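Local coordinates for cysteine synthase (Fusobacterium nucleatum subsp. nucleatum strain ATCC 25586, PDB 5XEM), which probably makes L-cysteine from O-acetyl-L-serine and hydrogen sulfide with pyridoxal phosphate, and is caught here with an L-lanthionine Schiff base of that cofactor, at residues G183-S186 / G187-K191; N149-N152 / P153-H156; T160-E163 / I164-D167; D47-A50 / L51-E55. All blocks are in the same frame, centred on the assembly; numbering follows the deposited sequence.

Contact 1. Residues G183-S186 / G187-K191; sequences GSFS and GTAKK. With PLP (pyridoxal-5'-phosphate), chain D.
The phenyl ring of F185 has the methyl group of A189 over one of its faces. A189 CB stands 4.2 Å from the centroid of the F185 ring and 21° off its normal, displaced toward the rim, so this is a CH-pi contact made one helical turn on; the closest ring atom is F185 CE1, 4.0 Å from A189 CB. The ring is swung along the helix toward A189 because F185 CG lies anti to the backbone N (chi1 166°). It also touches side chains of C177, T201 and P203 from two strands and of Y236 and L240 from a loop.

On another side of the helix S184 O accepts twice from one residue. T188 OG1 donates to S184 O at 2.7 Å, only modestly tilted from the carbonyl plane, while T188 N, 3.2 Å from S184 O, sits well above that plane. The hydroxyl therefore adds a second bond to the ordinary helical one. S184 in turn grips the cofactor: its N donates to PLP O1P at 2.9 Å, and its OG, turned between the backbone N and carbonyl carbon, lies 2.8 Å from the same O1P. With the phosphate at the first turn of helix 183-195, the helix dipole probably adds to its binding.

The helix belongs to a beta-alpha-beta unit, between strands 174-178 and 200-206: F185 and A189 pack on T201, T188 on F175, and helix 151-167 presents H156 and A161 to S184, T188 and K191.

Contact 2. Residues N149-N152 / P153-H156; sequences NVNN and PKAH
K154 runs back beside V150, the two side chains pointing the same way, and its atoms can be followed outward in turn. K154 CB and CG lie against the carbonyl of the residue four places earlier, CG 3.2 Å from V150 O. K154 CD then touches the V150 branch, 3.9 Å from V150 CG2. Bends beyond it (chi3 60°, chi4 -75°) bring the ammonium end round to N151: water 1 donates to N151 OD1 at 2.6 Å and accepts from K154 NZ at 3.2 Å, bridging the two side chains. NZ also has a long, weak ion pair with E158.

A second water makes a similar link on another side of the turn, 2.9 Å from N152 OD1 and 3.0 Å from H156 NE2. Each side chain is fixed by further bonds: N152 ND2 gives to Q146 O and T181 OG1, and H156 ND1 pairs with T160 OG1. Since T181 itself binds the phosphate of PLP, N152 acts as a second-shell residue. P153 has no N-H to give to N149 O, which accepts from N152 N instead; P153 CD lies 3.3 Å from V150 O.

Ahead of these residues, N149 OD1 accepts from N151 N at 2.9 Å (153° at the hydrogen). A side-chain oxygen bonded to the amide two residues on is an Asx turn, here capping the entry into helix 151-167, whose first turns bring N152 and H156 near the cofactor's phosphate site.

Contact 3. Residues T160-E163 / I164-D167; sequences TAEE and ILKD
E162 and L165 cross obliquely, the carboxylate oxygen E162 OE1 lying 4.1 Å from the methyl L165 CD1. In the glutamate, the bend at chi2 (-69°) turns OE1 along the helix toward L165; the other oxygen, OE2, forms a salt bridge with K191. I164 leans toward the preceding turn: I164 CG1 is 3.4 Å from T160 O, and beyond it I164 CD1 approaches T160 CG2 at 4.4 Å, a loose apolar meeting.

These directions sort the sides of a largely buried helix end, the last two turns of 151-167. T160 and I164 face strands 31-36 and 291-296 of the larger sheet, A161 and L165 face helix 183-195, and K166 is exposed. E163 is buried although acidic. Its OE1 makes salt bridges to K35 and R48 and its OE2 accepts from N16 N, so its charge is probably well compensated.

K166 instead curls over its own helix. With chi3 at 80° and chi4 at -78°, its chain returns so that K166 NZ stands 3.9 Å from E163 CA and in a salt bridge with the neighbouring D167, 3.5 Å from OD1. The D167 carboxylate hangs beside the E163 carbonyl, D167 CG being 3.3 Å from E163 O, the same oxygen that D167 N bonds at 2.9 Å. Water 3 spans the two groups, donating to D167 OD2 at 2.5 Å and, weakly, to E163 O.

Contact 4. Residues D47-A50 / L51-E55; sequences DRIA and LKMIE
I49 and M53 lie side by side and point the same way, the methyl M53 CE set against I49 CG1 at 3.9 Å and against I49 CD1 at nearly the same distance. The branch CG1 of I49 stands between the backbone N and the carbonyl carbon (chi1 80°), which places CG1 and CD1 alongside M53 CE. M53 bends at chi3 (-64°), which returns its methyl over the earlier turn, with CE 3.5 Å from I49 O. M53 CG is closer still to I49 O, at 3.1 Å, and M53 N donates to I49 O at 2.8 Å with an angle of 164° at the hydrogen. One carbonyl is thus bonded by an amide and flanked by the carbons of the M53 side chain. I54 repeats the pattern, its CG1 3.2 Å from A50 O.

I49 packs on N152 and H156 of helix 151-167, M53 on N149, while A50 and L51 meet L81 and I84 of helix 76-88. The polar ends lead away from the I49-M53 contact to partners in other elements: D47, next to K46, the predicted attachment point of the cofactor though not attached here, accepts through OD2 from G42 N, K52 NZ pairs with E158, and R48 makes a salt bridge to E37 and bonds T159.

Within the contact itself, then, cohesion comes from backbone bonds and apolar contact, while the buried guanidinium of R48 probably keeps its charge because two carboxylates, E37 and E163, balance it.

In the fold
Contacts 2 and 3 occupy the beginning and end of helix 151-167, contact 1 starts helix 183-195 and contact 4 lies in helix 46-60. Contacts 1, 3 and 4 are largely buried; contact 2 is mixed, with V150 exposed and H156 covered. Near the cofactor, contact 1 bonds the phosphate directly, and contact 2 packs against both contact 1 and contact 4, H156 lying between S184 and I49. Farther off, contact 3 is tied to both other helices by charge, E162 to K191 and E163 to R48. Chemistry follows place: phosphate and hydroxyl bonds in contact 1, capping and water bridges in contact 2, ion pairs in contact 3, and apolar contact in contact 4.

Contact 1. Residues G183-S186 / G187-K191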
# COMPACT_ATOMS: atom_id res chain seq x y z
N GLY A 183 21.35 0.32 -7.20
CA GLY A 183 21.65 0.45 -5.78
C GLY A 183 21.07 -0.63 -4.93
O GLY A 183 21.75 -1.15 -4.03
N SER A 184 19.81 -0.98 -5.15
CA SER A 184 19.22 -2.06 -4.35
C SER A 184 19.95 -3.38 -4.62
O SER A 184 20.26 -4.12 -3.67
CB SER A 184 17.70 -2.19 -4.54
OG SER A 184 17.39 -2.36 -5.90
N PHE A 185 20.21 -3.69 -5.90
CA PHE A 185 21.00 -4.87 -6.20
C PHE A 185 22.37 -4.83 -5.50
O PHE A 185 22.79 -5.82 -4.84
CB PHE A 185 21.24 -5.04 -7.72
CG PHE A 185 22.31 -6.05 -8.01
CD1 PHE A 185 22.05 -7.41 -7.82
CD2 PHE A 185 23.58 -5.66 -8.38
CE1 PHE A 185 23.04 -8.35 -8.00
CE2 PHE A 185 24.58 -6.61 -8.58
CZ PHE A 185 24.30 -7.95 -8.39
N SER A 186 23.08 -3.73 -5.70
CA SER A 186 24.51 -3.71 -5.36
C SER A 186 24.71 -3.65 -3.84
O SER A 186 25.58 -4.31 -3.32
CB SER A 186 25.22 -2.56 -6.06
OG SER A 186 25.02 -2.65 -7.48
N GLY A 187 23.88 -2.88 -3.13
CA GLY A 187 24.00 -2.80 -1.69
C GLY A 187 23.58 -4.08 -1.00
O GLY A 187 24.25 -4.56 -0.07
N THR A 188 22.48 -4.68 -1.45
CA THR A 188 22.01 -5.90 -0.85
C THR A 188 22.99 -7.05 -1.15
O THR A 188 23.34 -7.80 -0.23
CB THR A 188 20.61 -6.27 -1.33
OG1 THR A 188 19.75 -5.12 -1.22
CG2 THR A 188 20.04 -7.44 -0.50
N ALA A 189 23.45 -7.15 -2.40
CA ALA A 189 24.33 -8.25 -2.82
C ALA A 189 25.66 -8.19 -2.11
O ALA A 189 26.22 -9.25 -1.79
CB ALA A 189 24.56 -8.22 -4.33
N LYS A 190 26.18 -6.97 -1.86
CA LYS A 190 27.46 -6.79 -1.17
C LYS A 190 27.39 -7.38 0.23
O LYS A 190 28.27 -8.16 0.64
CB LYS A 190 27.87 -5.34 -1.12
CG LYS A 190 29.25 -5.07 -0.48
CD LYS A 190 29.65 -3.61 -0.64
CE LYS A 190 30.97 -3.29 0.03
NZ LYS A 190 31.23 -1.83 0.17
N LYS A 191 26.32 -7.06 0.96
CA LYS A 191 26.17 -7.57 2.31
C LYS A 191 25.99 -9.07 2.32
O LYS A 191 26.63 -9.78 3.12
CB LYS A 191 25.02 -6.88 3.06
CG LYS A 191 24.67 -7.51 4.42
CD LYS A 191 25.81 -7.54 5.43
CE LYS A 191 26.22 -6.16 5.91
NZ LYS A 191 25.17 -5.42 6.66
N1 PLP D . 11.68 -1.08 -9.84
C2 PLP D . 11.06 0.09 -9.64
C2A PLP D . 9.53 0.16 -9.59
C3 PLP D . 11.80 1.27 -9.44
O3 PLP D . 11.16 2.45 -9.21
C4 PLP D . 13.20 1.23 -9.47
C4A PLP D . 14.03 2.48 -9.26
C5 PLP D . 13.80 -0.01 -9.68
C6 PLP D . 13.01 -1.15 -9.86
C5A PLP D . 15.30 -0.19 -9.72
O4P PLP D . 15.87 -0.03 -8.37
P PLP D . 17.37 0.51 -8.10
O1P PLP D . 17.71 0.31 -6.73
O2P PLP D . 17.32 1.90 -8.54
O3P PLP D . 18.20 -0.25 -9.07

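Contact 2. Residues N149-N152 / P153-H156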
# COMPACT_ATOMS: atom_id res chain seq x y z
N ASN A 149 24.90 8.71 -5.06
CA ASN A 149 24.97 8.78 -3.60
C ASN A 149 25.16 7.41 -3.00
O ASN A 149 24.28 6.55 -3.10
CB ASN A 149 23.70 9.46 -3.07
CG ASN A 149 23.80 9.90 -1.61
OD1 ASN A 149 24.45 9.26 -0.79
ND2 ASN A 149 23.12 11.00 -1.28
N VAL A 150 26.30 7.18 -2.34
CA VAL A 150 26.53 5.85 -1.75
C VAL A 150 25.52 5.47 -0.69
O VAL A 150 25.37 4.29 -0.39
CB VAL A 150 27.94 5.64 -1.17
CG1 VAL A 150 28.97 5.83 -2.28
CG2 VAL A 150 28.19 6.55 0.01
N ASN A 151 24.81 6.44 -0.14
CA ASN A 151 23.76 6.14 0.83
C ASN A 151 22.56 5.39 0.23
O ASN A 151 21.71 4.87 0.98
CB ASN A 151 23.31 7.39 1.56
CG ASN A 151 24.37 7.92 2.50
OD1 ASN A 151 24.98 7.14 3.23
ND2 ASN A 151 24.65 9.22 2.44
N ASN A 152 22.46 5.37 -1.10
CA ASN A 152 21.52 4.46 -1.79
C ASN A 152 21.91 2.98 -1.53
O ASN A 152 21.24 2.29 -0.74
CB ASN A 152 21.40 4.91 -3.27
CG ASN A 152 20.70 3.93 -4.17
OD1 ASN A 152 20.30 2.82 -3.76
ND2 ASN A 152 20.57 4.33 -5.44
N PRO A 153 23.02 2.50 -2.11
CA PRO A 153 23.37 1.10 -1.80
C PRO A 153 23.62 0.82 -0.31
O PRO A 153 23.28 -0.27 0.18
CB PRO A 153 24.63 0.83 -2.64
CG PRO A 153 25.12 2.16 -3.06
CD PRO A 153 23.94 3.10 -3.09
N LYS A 154 24.17 1.79 0.43
CA LYS A 154 24.39 1.53 1.87
C LYS A 154 23.09 1.30 2.68
O LYS A 154 23.11 0.55 3.64
CB LYS A 154 25.20 2.63 2.54
CG LYS A 154 26.64 2.63 2.06
CD LYS A 154 27.50 3.76 2.64
CE LYS A 154 27.55 3.69 4.15
NZ LYS A 154 26.24 4.17 4.66
N ALA A 155 21.98 1.93 2.30
CA ALA A 155 20.71 1.71 2.97
C ALA A 155 20.32 0.23 2.89
O ALA A 155 19.95 -0.38 3.89
CB ALA A 155 19.61 2.61 2.35
N HIS A 156 20.52 -0.36 1.71
CA HIS A 156 20.17 -1.77 1.45
C HIS A 156 21.19 -2.72 2.06
O HIS A 156 20.85 -3.80 2.52
CB HIS A 156 20.07 -2.01 -0.05
CG HIS A 156 18.95 -1.22 -0.71
ND1 HIS A 156 17.64 -1.48 -0.48
CD2 HIS A 156 18.99 -0.14 -1.59
CE1 HIS A 156 16.88 -0.61 -1.20
NE2 HIS A 156 17.71 0.19 -1.90
O HOH W 1 26.86 7.26 5.08
O HOH W 2 17.66 1.80 -4.41

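Contact 3. Residues T160-E163 / I164-D167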
# COMPACT_ATOMS: atom_id res chain seq x y z
N THR A 160 17.99 -3.84 4.19
CA THR A 160 17.37 -4.84 3.29
C THR A 160 18.02 -6.22 3.39
O THR A 160 17.35 -7.27 3.60
CB THR A 160 17.41 -4.35 1.83
OG1 THR A 160 16.92 -3.01 1.77
CG2 THR A 160 16.53 -5.22 0.93
N ALA A 161 19.34 -6.24 3.21
CA ALA A 161 20.12 -7.49 3.28
C ALA A 161 20.04 -8.19 4.64
O ALA A 161 19.93 -9.42 4.70
CB ALA A 161 21.57 -7.26 2.91
N GLU A 162 20.11 -7.41 5.71
CA GLU A 162 20.02 -7.96 7.06
C GLU A 162 18.68 -8.60 7.34
O GLU A 162 18.61 -9.63 8.02
CB GLU A 162 20.36 -6.91 8.13
CG GLU A 162 21.81 -6.44 8.11
CD GLU A 162 22.84 -7.49 8.55
OE1 GLU A 162 22.46 -8.59 9.00
OE2 GLU A 162 24.05 -7.22 8.42
N GLU A 163 17.60 -8.00 6.81
CA GLU A 163 16.28 -8.55 6.99
C GLU A 163 16.13 -9.86 6.25
O GLU A 163 15.49 -10.78 6.76
CB GLU A 163 15.22 -7.54 6.53
CG GLU A 163 15.25 -6.24 7.32
CD GLU A 163 14.42 -5.15 6.67
OE1 GLU A 163 13.62 -5.50 5.78
OE2 GLU A 163 14.57 -3.96 7.03
N ILE A 164 16.71 -9.97 5.07
CA ILE A 164 16.71 -11.20 4.29
C ILE A 164 17.47 -12.30 5.05
O ILE A 164 16.96 -13.41 5.21
CB ILE A 164 17.35 -10.97 2.91
CG1 ILE A 164 16.43 -10.10 2.03
CG2 ILE A 164 17.64 -12.30 2.22
CD1 ILE A 164 17.15 -9.60 0.76
N LEU A 165 18.65 -11.95 5.56
CA LEU A 165 19.47 -12.90 6.33
C LEU A 165 18.72 -13.37 7.57
O LEU A 165 18.67 -14.58 7.87
CB LEU A 165 20.83 -12.28 6.70
CG LEU A 165 21.79 -12.05 5.52
CD1 LEU A 165 22.98 -11.22 5.95
CD2 LEU A 165 22.21 -13.38 4.91
N LYS A 166 18.09 -12.43 8.25
CA LYS A 166 17.41 -12.74 9.52
C LYS A 166 16.22 -13.61 9.26
O LYS A 166 16.02 -14.62 9.95
CB LYS A 166 16.97 -11.46 10.26
CG LYS A 166 16.29 -11.71 11.62
CD LYS A 166 15.82 -10.42 12.29
CE LYS A 166 14.49 -9.91 11.72
NZ LYS A 166 14.59 -9.21 10.40
N ASP A 167 15.41 -13.26 8.26
CA ASP A 167 14.13 -13.95 8.04
C ASP A 167 14.31 -15.37 7.51
O ASP A 167 13.45 -16.23 7.73
CB ASP A 167 13.23 -13.16 7.08
CG ASP A 167 12.59 -11.94 7.73
OD1 ASP A 167 12.69 -11.81 8.96
OD2 ASP A 167 11.98 -11.12 7.00
O HOH W 3 13.13 -10.36 4.93

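Contact 4. Residues D47-A50 / L51-E55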
# COMPACT_ATOMS: atom_id res chain seq x y z
N ASP A 47 11.73 4.30 -0.31
CA ASP A 47 11.58 4.90 1.00
C ASP A 47 12.91 4.73 1.79
O ASP A 47 13.33 5.63 2.55
CB ASP A 47 10.50 4.17 1.81
CG ASP A 47 9.09 4.51 1.43
OD1 ASP A 47 8.88 5.18 0.39
OD2 ASP A 47 8.17 4.07 2.18
N ARG A 48 13.54 3.55 1.68
CA ARG A 48 14.79 3.28 2.43
C ARG A 48 15.91 4.24 2.05
O ARG A 48 16.64 4.76 2.93
CB ARG A 48 15.30 1.85 2.22
CG ARG A 48 14.40 0.76 2.72
CD ARG A 48 14.92 -0.59 2.27
NE ARG A 48 14.04 -1.70 2.58
CZ ARG A 48 14.07 -2.46 3.68
NH1 ARG A 48 14.90 -2.19 4.69
NH2 ARG A 48 13.22 -3.45 3.79
N ILE A 49 16.07 4.48 0.74
CA ILE A 49 17.14 5.37 0.26
C ILE A 49 16.80 6.84 0.45
O ILE A 49 17.70 7.65 0.75
CB ILE A 49 17.63 5.05 -1.20
CG1 ILE A 49 16.72 5.58 -2.32
CG2 ILE A 49 17.93 3.55 -1.32
CD1 ILE A 49 17.44 5.59 -3.69
N ALA A 50 15.52 7.20 0.29
CA ALA A 50 15.07 8.55 0.60
C ALA A 50 15.42 8.90 2.05
O ALA A 50 15.96 9.97 2.32
CB ALA A 50 13.57 8.68 0.35
N LEU A 51 15.09 8.00 2.96
CA LEU A 51 15.36 8.22 4.37
C LEU A 51 16.84 8.35 4.63
O LEU A 51 17.29 9.30 5.27
CB LEU A 51 14.81 7.09 5.22
CG LEU A 51 14.95 7.28 6.73
CD1 LEU A 51 14.27 8.57 7.19
CD2 LEU A 51 14.40 6.06 7.46
N LYS A 52 17.62 7.39 4.15
CA LYS A 52 19.04 7.45 4.46
C LYS A 52 19.75 8.63 3.81
O LYS A 52 20.58 9.29 4.46
CB LYS A 52 19.76 6.15 4.13
CG LYS A 52 21.17 6.16 4.75
CD LYS A 52 21.89 4.83 4.73
CE LYS A 52 23.26 4.91 5.37
NZ LYS A 52 23.22 5.05 6.85
N MET A 53 19.44 8.93 2.54
CA MET A 53 20.05 10.09 1.89
C MET A 53 19.71 11.38 2.63
O MET A 53 20.60 12.24 2.83
CB MET A 53 19.64 10.19 0.42
CG MET A 53 20.20 9.07 -0.43
SD MET A 53 19.94 9.30 -2.20
CE MET A 53 18.15 9.24 -2.32
N ILE A 54 18.46 11.51 3.07
CA ILE A 54 18.07 12.73 3.77
C ILE A 54 18.69 12.79 5.15
O ILE A 54 19.27 13.82 5.52
CB ILE A 54 16.53 12.91 3.87
CG1 ILE A 54 15.94 13.18 2.49
CG2 ILE A 54 16.18 14.06 4.83
CD1 ILE A 54 16.52 14.35 1.74
N GLU A 55 18.59 11.70 5.91
CA GLU A 55 19.12 11.68 7.27
C GLU A 55 20.63 11.92 7.30
O GLU A 55 21.10 12.73 8.12
CB GLU A 55 18.78 10.40 7.98
CG GLU A 55 17.34 10.35 8.45
CD GLU A 55 17.09 9.15 9.32
OE1 GLU A 55 17.81 8.12 9.25
OE2 GLU A 55 16.12 9.23 10.09